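Long-range contacts in aminopentol aminotransferase (Sphingopyxis macrogoltabida, PDB 6HBS), which catalyses the pyridoxal-phosphate-dependent deamination of aminopentol, the hydrolysed form of fumonisin B1, with pyruvate as its preferred amino acceptor: residues Pro32-Gln37 and Trp361-Leu366; Lys136-Ala141 and Asp188-Phe193; Thr171-Gln176 and Leu210-Thr215; Ile357-Ala362 and His373-Met378. All blocks are in the same frame, centred on the assembly; numbering follows the deposited sequence.

Overall arrangement
After helix 5-17 the chain lays down the loop 32-37, which waits more than 320 residues for helix 356-367 to close contact 1. Within that span lie contacts 2 and 3, which cross: strand 137-141, the turn that starts helix 175-184, strand 189-194 and helix 210-223 come in that order and pair alternately. Contact 2 pairs two neighbouring strands of the large sheet, contact 3 packs the turn before helix 175-184 against helix 210-223, and the two touch through Ala141 and Tyr172. Contact 4 is short-range, folding the loop after strand 370-371 back on helix 356-367. It shares Trp361 and Ala362 with contact 1, with centres 9 Å apart, whereas contacts 1 and 2 are 39 Å apart.

Contact 1 of 4, residues Pro32-Gln37 and Trp361-Leu366; sequences PPEFPQ and WAAACL
Pro32 O takes the backbone N-H of Phe35 at 3.1 Å, closing a type I beta turn, and the same oxygen lies in the plane of the Phe35 ring, at its edge. The turn presents Pro32, Glu34 and Phe35 to one flank of the helix, and from there on the contact is van der Waals packing, mostly of apolar groups. Leu366 carries most of it. Its CD1 sits almost on the ring axis of Phe35, 3.6 Å from the centroid and 10° off the normal, a CH-pi contact over the face. The same methyl rests against the backbone of the turn, with Leu366 CD1 3.5 Å from Glu34 O, so one branch fills the angle between the ring and the main chain. CD2, the other branch, lies along the CD2-CE2 side of the ring. With chi1 at -72°, the Leu366 CG stands opposite its carbonyl carbon, and an extended chi2 carries CD1 out to the ring.

Phe35 meets the preceding turn of the helix with its edge: CZ lies 3.9 Å from Ala362 CB, near the ring plane. Ala363 fits between Pro32 and Glu34; its CB is 4.0 Å from Pro32 CB, while the bent Glu34 chain brings OE1 to 3.9 Å from Ala363 CB.

Around these side chains, Tyr371 makes an edge-to-face pair with Phe35, and Tyr55 of strand 54-57 touches both Pro36 and Leu366. Trp361 and Cys365 pack helix 356-367 against helix 386-405, so the helix lies between that partner and the N-terminal loop leading into strand 39-43.

Contact 2 of 4, residues Lys136-Ala141 and Asp188-Phe193; sequences KTILCA and DIAAVF
Strands 137-141 and 189-194 are parallel neighbours in the seven-stranded sheet of the large domain, and their pairing starts where Asp188 grips Lys136 and Thr137. The Asp188 carboxylate accepts Lys136 N on OD1 at 2.9 Å and Thr137 OG1 on OD2 at 2.7 Å, both donors coming from about 40° out of its plane, while Asp188 O takes Thr137 N. Thr137 OG1 stands beside its own backbone N (chi1 -58°), facing this acid. Next comes a beta bulge: Thr137 pairs with Ile189 but Ile138 with Ala191, leaving Ala190 as the extra residue, its N still bonded to Thr137 O. Beyond it the register is regular, with Leu139 N to Ala191 O at 2.8 Å, nearly straight, and Phe193 N to Leu139 O at 2.9 Å.

The chain reaches 189-194 through a beta-alpha-beta crossover from strand 167-170, which borders 137-141 on its other edge. Phe182 of the crossover helix 175-184 packs on Leu139, Ile189 and Val192. On the face of Ile138 and Ala191, helix 118-133 packs, and Ile138 CG2 lies 3.6 Å from Phe193 CD1. Where the strands part, a water accepts from Ala141 N at 3.0 Å and donates to Phe193 O at 2.7 Å.

Contact 3 of 4, residues Thr171-Gln176 and Leu210-Thr215; sequences TYNDAQ and LEFART
The Phe212 ring carries the backbone of Asn173 on one face, with Asn173 N 3.5 Å above its centre, and has Ala175 N at its edge. Its own CE2 edge points onto the face of Tyr172, 3.7 Å from Tyr172 CE1; the planes stand at 55°, an edge-to-face pair with centroids 4.9 Å apart. With CG opposite the backbone N (chi1 164°), the Phe212 ring reaches out from the helix and lies against the type II turn 171-174, where Asn173 holds a positive phi. The Asn173 amide stands nearly upright to that ring: OD1 is 3.5 Å from Phe212 CD2 and accepts from Gln209 N, while ND2 donates to Leu207 O. Tyr172 OH is bonded to Thr195 O.

The turn ends in Asp174, the N-cap of helix 175-184, whose OD1 takes Ser177 N. This helix and 210-223 each lead into a parallel strand of the large sheet, 189-194 and 226-230, and here their first turns touch. Ala175 CB rests 3.5 Å from Thr215 OG1, a hydroxyl that donates back to Glu211 O at 2.8 Å. Thr215 N reaches the same carbonyl from its other face at 3.0 Å.

Contact 4 of 4, residues Ile357-Ala362 and His373-Met378; sequences IGYAWA and HPYHNM
The helix comes nearest the irregular strand-to-helix loop at Gly358 and Pro374, whose CA atoms are 5.3 Å apart; there Pro374 CB lies 3.7 Å from Gly358 O. Pro374 carries most of this contact, lying on the helix surface formed by Gly358, Tyr359 and Ala362. Its ring reaches Tyr359 on one flank, CB lying 3.5 Å from Tyr359 CD1 and CG over the phenol face, 4.0 Å from the centroid and 29° off the normal, a CH-pi contact. One helical turn on, Ala362 CB touches Pro374 CD at 3.8 Å.

The Tyr359 hydroxyl hydrogen-bonds to Leu30 O, and on its way there comes close to Tyr375, with OH 3.1 Å from Tyr375 CD2, a tight approach. Tyr375 has the crowded rotamer, its CG between the backbone N and the carbonyl carbon (chi1 71°), which folds the ring back over His373: His373 CE1 lies above the centre of the phenol. His373 ND1 meanwhile accepts Tyr375 N at 3.1 Å, the donor lying in the imidazole plane, and His376 CB sits over one imidazole face. Phe202 stacks on Tyr375.

Further along the loop, Asn377 OD1 bonds to Arg233, a residue of the pyridoxal phosphate pocket. One face of helix 356-367 thus holds the start of a loop whose later residue borders the cofactor site of this class III, fold-type I aminotransferase.

Contact 1 of 4, residues Pro32-Gln37 and Trp361-Leu366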
loop_
_atom_site.group_PDB
_atom_site.type_symbol
_atom_site.label_atom_id
_atom_site.label_comp_id
_atom_site.label_asym_id
_atom_site.label_seq_id
_atom_site.Cartn_x
_atom_site.Cartn_y
_atom_site.Cartn_z
ATOM N N PRO A 32 3.523 -1.083 28.210
ATOM C CA PRO A 32 3.846 -2.016 29.291
ATOM C C PRO A 32 4.001 -3.442 28.761
ATOM O O PRO A 32 3.394 -3.826 27.754
ATOM C CB PRO A 32 2.692 -1.853 30.297
ATOM C CG PRO A 32 2.207 -0.424 30.040
ATOM C CD PRO A 32 2.394 -0.203 28.537
ATOM N N PRO A 33 4.830 -4.280 29.420
ATOM C CA PRO A 33 5.152 -5.610 28.898
ATOM C C PRO A 33 3.958 -6.570 28.870
ATOM O O PRO A 33 3.988 -7.555 28.149
ATOM C CB PRO A 33 6.266 -6.093 29.850
ATOM C CG PRO A 33 5.998 -5.347 31.139
ATOM C CD PRO A 33 5.541 -3.982 30.672
ATOM N N GLU A 34 2.901 -6.242 29.621
ATOM C CA GLU A 34 1.682 -7.040 29.681
ATOM C C GLU A 34 0.913 -7.008 28.355
ATOM O O GLU A 34 0.068 -7.863 28.122
ATOM C CB GLU A 34 0.768 -6.524 30.795
ATOM C CG GLU A 34 1.356 -6.718 32.187
ATOM C CD GLU A 34 2.073 -5.531 32.797
ATOM O OE1 GLU A 34 2.581 -4.674 32.046
ATOM O OE2 GLU A 34 2.124 -5.478 34.032
ATOM N N PHE A 35 1.132 -5.979 27.534
ATOM C CA PHE A 35 0.401 -5.832 26.273
ATOM C C PHE A 35 0.811 -6.966 25.336
ATOM O O PHE A 35 1.998 -7.161 25.083
ATOM C CB PHE A 35 0.612 -4.448 25.656
ATOM C CG PHE A 35 -0.304 -3.398 26.229
ATOM C CD1 PHE A 35 0.001 -2.766 27.428
ATOM C CD2 PHE A 35 -1.500 -3.091 25.607
ATOM C CE1 PHE A 35 -0.865 -1.821 27.970
ATOM C CE2 PHE A 35 -2.378 -2.163 26.153
ATOM C CZ PHE A 35 -2.054 -1.527 27.339
ATOM N N PRO A 36 -0.152 -7.771 24.839
ATOM C CA PRO A 36 0.138 -8.777 23.813
ATOM C C PRO A 36 0.481 -8.147 22.446
ATOM O O PRO A 36 -0.134 -7.158 22.037
ATOM C CB PRO A 36 -1.172 -9.566 23.720
ATOM C CG PRO A 36 -2.233 -8.569 24.105
ATOM C CD PRO A 36 -1.581 -7.711 25.170
ATOM N N GLN A 37 1.474 -8.736 21.776
ATOM C CA GLN A 37 1.901 -8.328 20.418
ATOM C C GLN A 37 1.075 -9.041 19.333
ATOM O O GLN A 37 0.644 -8.398 18.370
ATOM C CB GLN A 37 3.386 -8.614 20.212
ATOM C CG GLN A 37 3.875 -8.155 18.834
ATOM C CD GLN A 37 3.773 -6.670 18.604
ATOM O OE1 GLN A 37 4.749 -5.939 18.821
ATOM N NE2 GLN A 37 2.615 -6.204 18.150
ATOM N N TRP A 361 -2.354 2.127 34.604
ATOM C CA TRP A 361 -3.804 2.031 34.513
ATOM C C TRP A 361 -4.200 1.219 33.272
ATOM O O TRP A 361 -5.037 0.367 33.358
ATOM C CB TRP A 361 -4.416 3.433 34.460
ATOM C CG TRP A 361 -5.907 3.448 34.404
ATOM C CD1 TRP A 361 -6.773 3.203 35.440
ATOM C CD2 TRP A 361 -6.717 3.737 33.252
ATOM N NE1 TRP A 361 -8.066 3.305 35.000
ATOM C CE2 TRP A 361 -8.064 3.622 33.658
ATOM C CE3 TRP A 361 -6.439 4.042 31.913
ATOM C CZ2 TRP A 361 -9.124 3.852 32.779
ATOM C CZ3 TRP A 361 -7.477 4.290 31.050
ATOM C CH2 TRP A 361 -8.805 4.155 31.474
ATOM N N ALA A 362 -3.565 1.519 32.129
ATOM C CA ALA A 362 -3.860 0.817 30.888
ATOM C C ALA A 362 -3.534 -0.668 31.068
ATOM O O ALA A 362 -4.299 -1.517 30.654
ATOM C CB ALA A 362 -3.095 1.446 29.717
ATOM N N ALA A 363 -2.408 -0.976 31.726
ATOM C CA ALA A 363 -2.004 -2.372 31.871
ATOM C C ALA A 363 -3.000 -3.103 32.775
ATOM O O ALA A 363 -3.303 -4.263 32.538
ATOM C CB ALA A 363 -0.603 -2.494 32.420
ATOM N N ALA A 364 -3.465 -2.416 33.829
ATOM C CA ALA A 364 -4.411 -2.997 34.796
ATOM C C ALA A 364 -5.744 -3.270 34.091
ATOM O O ALA A 364 -6.410 -4.234 34.382
ATOM C CB ALA A 364 -4.578 -2.076 35.985
ATOM N N CYS A 365 -6.102 -2.436 33.111
ATOM C CA CYS A 365 -7.322 -2.678 32.329
ATOM C C CYS A 365 -7.237 -3.984 31.512
ATOM O O CYS A 365 -8.273 -4.627 31.296
ATOM C CB CYS A 365 -7.635 -1.533 31.384
ATOM S SG CYS A 365 -8.214 -0.014 32.172
ATOM N N LEU A 366 -6.038 -4.376 31.048
ATOM C CA LEU A 366 -5.863 -5.661 30.299
ATOM C C LEU A 366 -6.374 -6.840 31.128
ATOM O O LEU A 366 -7.027 -7.720 30.590
ATOM C CB LEU A 366 -4.398 -5.928 29.944
ATOM C CG LEU A 366 -3.776 -5.059 28.855
ATOM C CD1 LEU A 366 -2.273 -5.356 28.720
ATOM C CD2 LEU A 366 -4.472 -5.240 27.517
#

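Contact 2 of 4, residues Lys136-Ala141 and Asp188-Phe193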
loop_
_atom_site.group_PDB
_atom_site.type_symbol
_atom_site.label_atom_id
_atom_site.label_comp_id
_atom_site.label_asym_id
_atom_site.label_seq_id
_atom_site.Cartn_x
_atom_site.Cartn_y
_atom_site.Cartn_z
ATOM N N LYS A 136 6.545 24.837 -4.871
ATOM C CA LYS A 136 7.281 23.801 -4.183
ATOM C C LYS A 136 6.764 23.528 -2.763
ATOM O O LYS A 136 6.880 22.372 -2.307
ATOM C CB LYS A 136 8.758 24.169 -4.105
ATOM C CG LYS A 136 9.463 24.236 -5.447
ATOM C CD LYS A 136 10.915 24.536 -5.286
ATOM C CE LYS A 136 11.656 24.611 -6.598
ATOM N NZ LYS A 136 13.087 24.901 -6.354
ATOM N N THR A 137 6.278 24.561 -2.047
ATOM C CA THR A 137 6.208 24.461 -0.589
ATOM C C THR A 137 4.897 23.796 -0.153
ATOM O O THR A 137 3.794 24.214 -0.509
ATOM C CB THR A 137 6.437 25.809 0.120
ATOM O OG1 THR A 137 7.724 26.319 -0.265
ATOM C CG2 THR A 137 6.393 25.648 1.627
ATOM N N ILE A 138 5.053 22.774 0.680
ATOM C CA ILE A 138 3.926 22.097 1.322
ATOM C C ILE A 138 3.896 22.511 2.803
ATOM O O ILE A 138 4.881 22.346 3.504
ATOM C CB ILE A 138 4.060 20.569 1.155
ATOM C CG1 ILE A 138 4.037 20.178 -0.322
ATOM C CG2 ILE A 138 2.991 19.845 1.951
ATOM C CD1 ILE A 138 2.704 20.298 -0.999
ATOM N N LEU A 139 2.770 23.060 3.253
ATOM C CA LEU A 139 2.658 23.471 4.670
ATOM C C LEU A 139 1.983 22.369 5.497
ATOM O O LEU A 139 0.841 22.002 5.205
ATOM C CB LEU A 139 1.857 24.767 4.757
ATOM C CG LEU A 139 2.504 25.990 4.093
ATOM C CD1 LEU A 139 1.660 27.241 4.306
ATOM C CD2 LEU A 139 3.931 26.166 4.558
ATOM N N CYS A 140 2.653 21.918 6.559
ATOM C CA CYS A 140 2.077 20.934 7.491
ATOM C C CYS A 140 2.202 21.490 8.917
ATOM O O CYS A 140 3.044 22.350 9.186
ATOM C CB CYS A 140 2.793 19.589 7.380
ATOM S SG CYS A 140 2.659 18.882 5.713
ATOM N N ALA A 141 1.319 21.029 9.804
ATOM C CA ALA A 141 1.365 21.367 11.219
ATOM C C ALA A 141 2.535 20.629 11.863
ATOM O O ALA A 141 2.744 19.439 11.574
ATOM C CB ALA A 141 0.054 20.966 11.856
ATOM N N ASP A 188 4.937 30.747 -3.031
ATOM C CA ASP A 188 5.447 29.408 -3.348
ATOM C C ASP A 188 4.656 28.313 -2.624
ATOM O O ASP A 188 5.191 27.220 -2.461
ATOM C CB ASP A 188 6.925 29.282 -3.006
ATOM C CG ASP A 188 7.555 27.992 -3.511
ATOM O OD1 ASP A 188 7.288 27.606 -4.671
ATOM O OD2 ASP A 188 8.284 27.374 -2.738
ATOM N N ILE A 189 3.431 28.589 -2.172
ATOM C CA ILE A 189 2.690 27.533 -1.417
ATOM C C ILE A 189 1.893 26.682 -2.421
ATOM O O ILE A 189 1.010 27.157 -3.134
ATOM C CB ILE A 189 1.781 28.079 -0.306
ATOM C CG1 ILE A 189 2.536 29.005 0.657
ATOM C CG2 ILE A 189 1.095 26.917 0.422
ATOM C CD1 ILE A 189 3.736 28.380 1.289
ATOM N N ALA A 190 2.209 25.390 -2.431
ATOM C CA ALA A 190 1.505 24.426 -3.289
ATOM C C ALA A 190 0.244 23.934 -2.574
ATOM O O ALA A 190 -0.818 23.778 -3.184
ATOM C CB ALA A 190 2.430 23.288 -3.613
ATOM N N ALA A 191 0.361 23.695 -1.259
ATOM C CA ALA A 191 -0.744 23.182 -0.473
ATOM C C ALA A 191 -0.545 23.410 1.028
ATOM O O ALA A 191 0.592 23.538 1.506
ATOM C CB ALA A 191 -0.892 21.712 -0.741
ATOM N N VAL A 192 -1.680 23.392 1.734
ATOM C CA VAL A 192 -1.797 23.273 3.188
ATOM C C VAL A 192 -2.436 21.912 3.508
ATOM O O VAL A 192 -3.562 21.622 3.058
ATOM C CB VAL A 192 -2.724 24.373 3.761
ATOM C CG1 VAL A 192 -3.050 24.118 5.229
ATOM C CG2 VAL A 192 -2.155 25.769 3.576
ATOM N N PHE A 193 -1.743 21.106 4.292
ATOM C CA PHE A 193 -2.289 19.881 4.854
ATOM C C PHE A 193 -2.753 20.186 6.277
ATOM O O PHE A 193 -1.981 20.791 7.070
ATOM C CB PHE A 193 -1.242 18.768 4.925
ATOM C CG PHE A 193 -0.977 18.044 3.630
ATOM C CD1 PHE A 193 -0.418 18.693 2.547
ATOM C CD2 PHE A 193 -1.286 16.690 3.505
ATOM C CE1 PHE A 193 -0.164 18.011 1.362
ATOM C CE2 PHE A 193 -1.033 16.016 2.324
ATOM C CZ PHE A 193 -0.478 16.672 1.252
HETATM O O HOH W 1 -0.796 19.152 8.865
#

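Contact 3 of 4, residues Thr171-Gln176 and Leu210-Thr215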
loop_
_atom_site.group_PDB
_atom_site.type_symbol
_atom_site.label_atom_id
_atom_site.label_comp_id
_atom_site.label_asym_id
_atom_site.label_seq_id
_atom_site.Cartn_x
_atom_site.Cartn_y
_atom_site.Cartn_z
ATOM N N THR A 171 1.915 26.072 13.447
ATOM C CA THR A 171 1.317 25.511 14.700
ATOM C C THR A 171 -0.164 25.226 14.468
ATOM O O THR A 171 -0.924 26.104 14.083
ATOM C CB THR A 171 1.485 26.475 15.882
ATOM O OG1 THR A 171 2.887 26.648 15.976
ATOM C CG2 THR A 171 0.922 25.946 17.186
ATOM N N TYR A 172 -0.577 23.981 14.713
ATOM C CA TYR A 172 -1.956 23.598 14.525
ATOM C C TYR A 172 -2.842 24.505 15.378
ATOM O O TYR A 172 -2.496 24.759 16.521
ATOM C CB TYR A 172 -2.199 22.123 14.906
ATOM C CG TYR A 172 -3.546 21.625 14.441
ATOM C CD1 TYR A 172 -3.744 21.215 13.126
ATOM C CD2 TYR A 172 -4.636 21.588 15.293
ATOM C CE1 TYR A 172 -4.979 20.767 12.677
ATOM C CE2 TYR A 172 -5.870 21.127 14.863
ATOM C CZ TYR A 172 -6.041 20.697 13.556
ATOM O OH TYR A 172 -7.272 20.309 13.121
ATOM N N ASN A 173 -3.996 24.924 14.823
ATOM C CA ASN A 173 -5.011 25.686 15.515
ATOM C C ASN A 173 -4.551 27.130 15.771
ATOM O O ASN A 173 -5.184 27.828 16.560
ATOM C CB ASN A 173 -5.501 25.016 16.812
ATOM C CG ASN A 173 -6.807 24.275 16.592
ATOM O OD1 ASN A 173 -7.481 24.534 15.601
ATOM N ND2 ASN A 173 -7.184 23.393 17.513
ATOM N N ASP A 174 -3.513 27.582 15.064
ATOM C CA ASP A 174 -2.961 28.940 15.241
ATOM C C ASP A 174 -3.059 29.658 13.888
ATOM O O ASP A 174 -2.176 29.477 13.014
ATOM C CB ASP A 174 -1.546 28.863 15.819
ATOM C CG ASP A 174 -0.934 30.226 16.149
ATOM O OD1 ASP A 174 -1.418 31.239 15.600
ATOM O OD2 ASP A 174 0.006 30.248 16.938
ATOM N N ALA A 175 -4.133 30.431 13.714
ATOM C CA ALA A 175 -4.416 31.162 12.469
ATOM C C ALA A 175 -3.252 32.117 12.100
ATOM O O ALA A 175 -2.865 32.221 10.932
ATOM C CB ALA A 175 -5.709 31.920 12.627
ATOM N N GLN A 176 -2.659 32.770 13.106
ATOM C CA GLN A 176 -1.528 33.698 12.871
ATOM C C GLN A 176 -0.330 32.912 12.328
ATOM O O GLN A 176 0.288 33.343 11.387
ATOM C CB GLN A 176 -1.166 34.476 14.148
ATOM C CG GLN A 176 -0.046 35.514 13.967
ATOM C CD GLN A 176 -0.376 36.605 12.973
ATOM O OE1 GLN A 176 -1.449 37.210 12.999
ATOM N NE2 GLN A 176 0.547 36.866 12.073
ATOM N N LEU A 210 -12.547 27.193 14.527
ATOM C CA LEU A 210 -13.172 27.774 13.383
ATOM C C LEU A 210 -12.239 28.808 12.734
ATOM O O LEU A 210 -12.091 28.831 11.522
ATOM C CB LEU A 210 -14.477 28.399 13.877
ATOM C CG LEU A 210 -15.406 28.942 12.803
ATOM C CD1 LEU A 210 -15.639 27.914 11.705
ATOM C CD2 LEU A 210 -16.723 29.391 13.431
ATOM N N GLU A 211 -11.599 29.666 13.537
ATOM C CA GLU A 211 -10.831 30.742 12.950
ATOM C C GLU A 211 -9.641 30.126 12.211
ATOM O O GLU A 211 -9.234 30.641 11.174
ATOM C CB GLU A 211 -10.414 31.806 13.973
ATOM C CG GLU A 211 -10.768 33.217 13.512
ATOM C CD GLU A 211 -12.175 33.362 12.930
ATOM O OE1 GLU A 211 -12.290 33.654 11.720
ATOM O OE2 GLU A 211 -13.160 33.143 13.668
ATOM N N PHE A 212 -9.109 29.020 12.746
ATOM C CA PHE A 212 -7.962 28.349 12.122
ATOM C C PHE A 212 -8.386 27.816 10.742
ATOM O O PHE A 212 -7.717 28.034 9.757
ATOM C CB PHE A 212 -7.381 27.297 13.069
ATOM C CG PHE A 212 -6.464 26.324 12.378
ATOM C CD1 PHE A 212 -5.226 26.732 11.909
ATOM C CD2 PHE A 212 -6.859 25.011 12.157
ATOM C CE1 PHE A 212 -4.379 25.839 11.265
ATOM C CE2 PHE A 212 -6.012 24.119 11.513
ATOM C CZ PHE A 212 -4.784 24.533 11.051
ATOM N N ALA A 213 -9.532 27.132 10.696
ATOM C CA ALA A 213 -10.036 26.471 9.483
ATOM C C ALA A 213 -10.395 27.508 8.410
ATOM O O ALA A 213 -10.066 27.321 7.253
ATOM C CB ALA A 213 -11.206 25.564 9.836
ATOM N N ARG A 214 -11.046 28.613 8.812
ATOM C CA ARG A 214 -11.367 29.686 7.894
ATOM C C ARG A 214 -10.090 30.299 7.320
ATOM O O ARG A 214 -9.987 30.532 6.147
ATOM C CB ARG A 214 -12.203 30.763 8.581
ATOM C CG ARG A 214 -13.652 30.359 8.756
ATOM C CD ARG A 214 -14.357 31.232 9.770
ATOM N NE ARG A 214 -15.749 30.811 9.844
ATOM C CZ ARG A 214 -16.655 31.305 10.690
ATOM N NH1 ARG A 214 -16.279 32.021 11.742
ATOM N NH2 ARG A 214 -17.940 31.079 10.470
ATOM N N THR A 215 -9.100 30.560 8.167
ATOM C CA THR A 215 -7.881 31.118 7.672
ATOM C C THR A 215 -7.209 30.156 6.663
ATOM O O THR A 215 -6.681 30.589 5.657
ATOM C CB THR A 215 -6.930 31.458 8.812
ATOM O OG1 THR A 215 -7.619 32.364 9.673
ATOM C CG2 THR A 215 -5.631 32.042 8.297
#

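Contact 4 of 4, residues Ile357-Ala362 and His373-Met378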
loop_
_atom_site.group_PDB
_atom_site.type_symbol
_atom_site.label_atom_id
_atom_site.label_comp_id
_atom_site.label_asym_id
_atom_site.label_seq_id
_atom_site.Cartn_x
_atom_site.Cartn_y
_atom_site.Cartn_z
ATOM N N ILE A 357 1.562 6.737 35.456
ATOM C CA ILE A 357 0.208 6.450 35.959
ATOM C C ILE A 357 -0.654 5.852 34.841
ATOM O O ILE A 357 -1.333 4.854 35.044
ATOM C CB ILE A 357 -0.490 7.680 36.551
ATOM C CG1 ILE A 357 0.346 8.363 37.639
ATOM C CG2 ILE A 357 -1.855 7.283 37.075
ATOM C CD1 ILE A 357 -0.295 9.642 38.170
ATOM N N GLY A 358 -0.648 6.517 33.678
ATOM C CA GLY A 358 -1.398 6.102 32.515
ATOM C C GLY A 358 -1.033 4.699 32.059
ATOM O O GLY A 358 -1.916 3.924 31.665
ATOM N N TYR A 359 0.266 4.408 32.071
ATOM C CA TYR A 359 0.803 3.122 31.673
ATOM C C TYR A 359 0.260 2.057 32.615
ATOM O O TYR A 359 -0.267 0.987 32.187
ATOM C CB TYR A 359 2.335 3.174 31.614
ATOM C CG TYR A 359 2.882 3.567 30.267
ATOM C CD1 TYR A 359 2.368 4.644 29.556
ATOM C CD2 TYR A 359 3.877 2.819 29.656
ATOM C CE1 TYR A 359 2.880 5.004 28.312
ATOM C CE2 TYR A 359 4.370 3.143 28.396
ATOM C CZ TYR A 359 3.887 4.248 27.729
ATOM O OH TYR A 359 4.353 4.552 26.484
ATOM N N ALA A 360 0.332 2.360 33.914
ATOM C CA ALA A 360 -0.050 1.370 34.928
ATOM C C ALA A 360 -1.562 1.083 34.833
ATOM O O ALA A 360 -1.997 -0.075 34.914
ATOM C CB ALA A 360 0.362 1.862 36.303
ATOM N N TRP A 361 -2.354 2.127 34.604
ATOM C CA TRP A 361 -3.804 2.031 34.513
ATOM C C TRP A 361 -4.200 1.219 33.272
ATOM O O TRP A 361 -5.037 0.367 33.358
ATOM C CB TRP A 361 -4.416 3.433 34.460
ATOM C CG TRP A 361 -5.907 3.448 34.404
ATOM C CD1 TRP A 361 -6.773 3.203 35.440
ATOM C CD2 TRP A 361 -6.717 3.737 33.252
ATOM N NE1 TRP A 361 -8.066 3.305 35.000
ATOM C CE2 TRP A 361 -8.064 3.622 33.658
ATOM C CE3 TRP A 361 -6.439 4.042 31.913
ATOM C CZ2 TRP A 361 -9.124 3.852 32.779
ATOM C CZ3 TRP A 361 -7.477 4.290 31.050
ATOM C CH2 TRP A 361 -8.805 4.155 31.474
ATOM N N ALA A 362 -3.565 1.519 32.129
ATOM C CA ALA A 362 -3.860 0.817 30.888
ATOM C C ALA A 362 -3.534 -0.668 31.068
ATOM O O ALA A 362 -4.299 -1.517 30.654
ATOM C CB ALA A 362 -3.095 1.446 29.717
ATOM N N HIS A 373 -5.342 2.428 25.494
ATOM C CA HIS A 373 -4.018 2.826 25.073
ATOM C C HIS A 373 -3.569 4.045 25.852
ATOM O O HIS A 373 -4.294 5.029 25.899
ATOM C CB HIS A 373 -3.984 3.078 23.565
ATOM C CG HIS A 373 -2.612 3.001 22.969
ATOM N ND1 HIS A 373 -1.576 3.841 23.338
ATOM C CD2 HIS A 373 -2.127 2.230 21.972
ATOM C CE1 HIS A 373 -0.497 3.531 22.651
ATOM N NE2 HIS A 373 -0.804 2.537 21.804
ATOM N N PRO A 374 -2.373 4.013 26.485
ATOM C CA PRO A 374 -1.906 5.140 27.287
ATOM C C PRO A 374 -1.262 6.315 26.539
ATOM O O PRO A 374 -1.045 7.343 27.198
ATOM C CB PRO A 374 -0.846 4.476 28.179
ATOM C CG PRO A 374 -0.265 3.419 27.317
ATOM C CD PRO A 374 -1.457 2.864 26.576
ATOM N N TYR A 375 -0.983 6.199 25.212
ATOM C CA TYR A 375 -0.364 7.363 24.501
ATOM C C TYR A 375 -1.000 7.684 23.131
ATOM O O TYR A 375 -0.762 8.768 22.598
ATOM C CB TYR A 375 1.169 7.229 24.479
ATOM C CG TYR A 375 1.752 6.161 23.600
ATOM C CD1 TYR A 375 1.721 6.272 22.211
ATOM C CD2 TYR A 375 2.369 5.049 24.145
ATOM C CE1 TYR A 375 2.275 5.301 21.383
ATOM C CE2 TYR A 375 2.915 4.059 23.332
ATOM C CZ TYR A 375 2.883 4.194 21.949
ATOM O OH TYR A 375 3.401 3.221 21.151
ATOM N N HIS A 376 -1.825 6.793 22.581
ATOM C CA HIS A 376 -2.418 6.942 21.255
ATOM C C HIS A 376 -3.922 7.043 21.417
ATOM O O HIS A 376 -4.514 6.328 22.245
ATOM C CB HIS A 376 -2.048 5.755 20.353
ATOM C CG HIS A 376 -2.404 5.890 18.902
ATOM N ND1 HIS A 376 -3.717 5.881 18.448
ATOM C CD2 HIS A 376 -1.613 5.972 17.796
ATOM C CE1 HIS A 376 -3.728 5.991 17.127
ATOM N NE2 HIS A 376 -2.429 6.043 16.695
ATOM N N ASN A 377 -4.564 7.868 20.591
ATOM C CA ASN A 377 -5.996 7.985 20.692
ATOM C C ASN A 377 -6.648 6.638 20.383
ATOM O O ASN A 377 -6.099 5.812 19.637
ATOM C CB ASN A 377 -6.621 9.061 19.800
ATOM C CG ASN A 377 -6.608 8.700 18.332
ATOM O OD1 ASN A 377 -5.620 8.947 17.652
ATOM N ND2 ASN A 377 -7.690 8.097 17.839
ATOM N N MET A 378 -7.827 6.449 20.998
ATOM C CA MET A 378 -8.651 5.274 20.818
ATOM C C MET A 378 -9.774 5.574 19.838
ATOM O O MET A 378 -9.864 6.667 19.281
ATOM C CB MET A 378 -9.150 4.813 22.190
ATOM C CG MET A 378 -8.024 4.164 22.934
ATOM S SD MET A 378 -8.290 4.032 24.707
ATOM C CE MET A 378 -7.835 5.686 25.216
#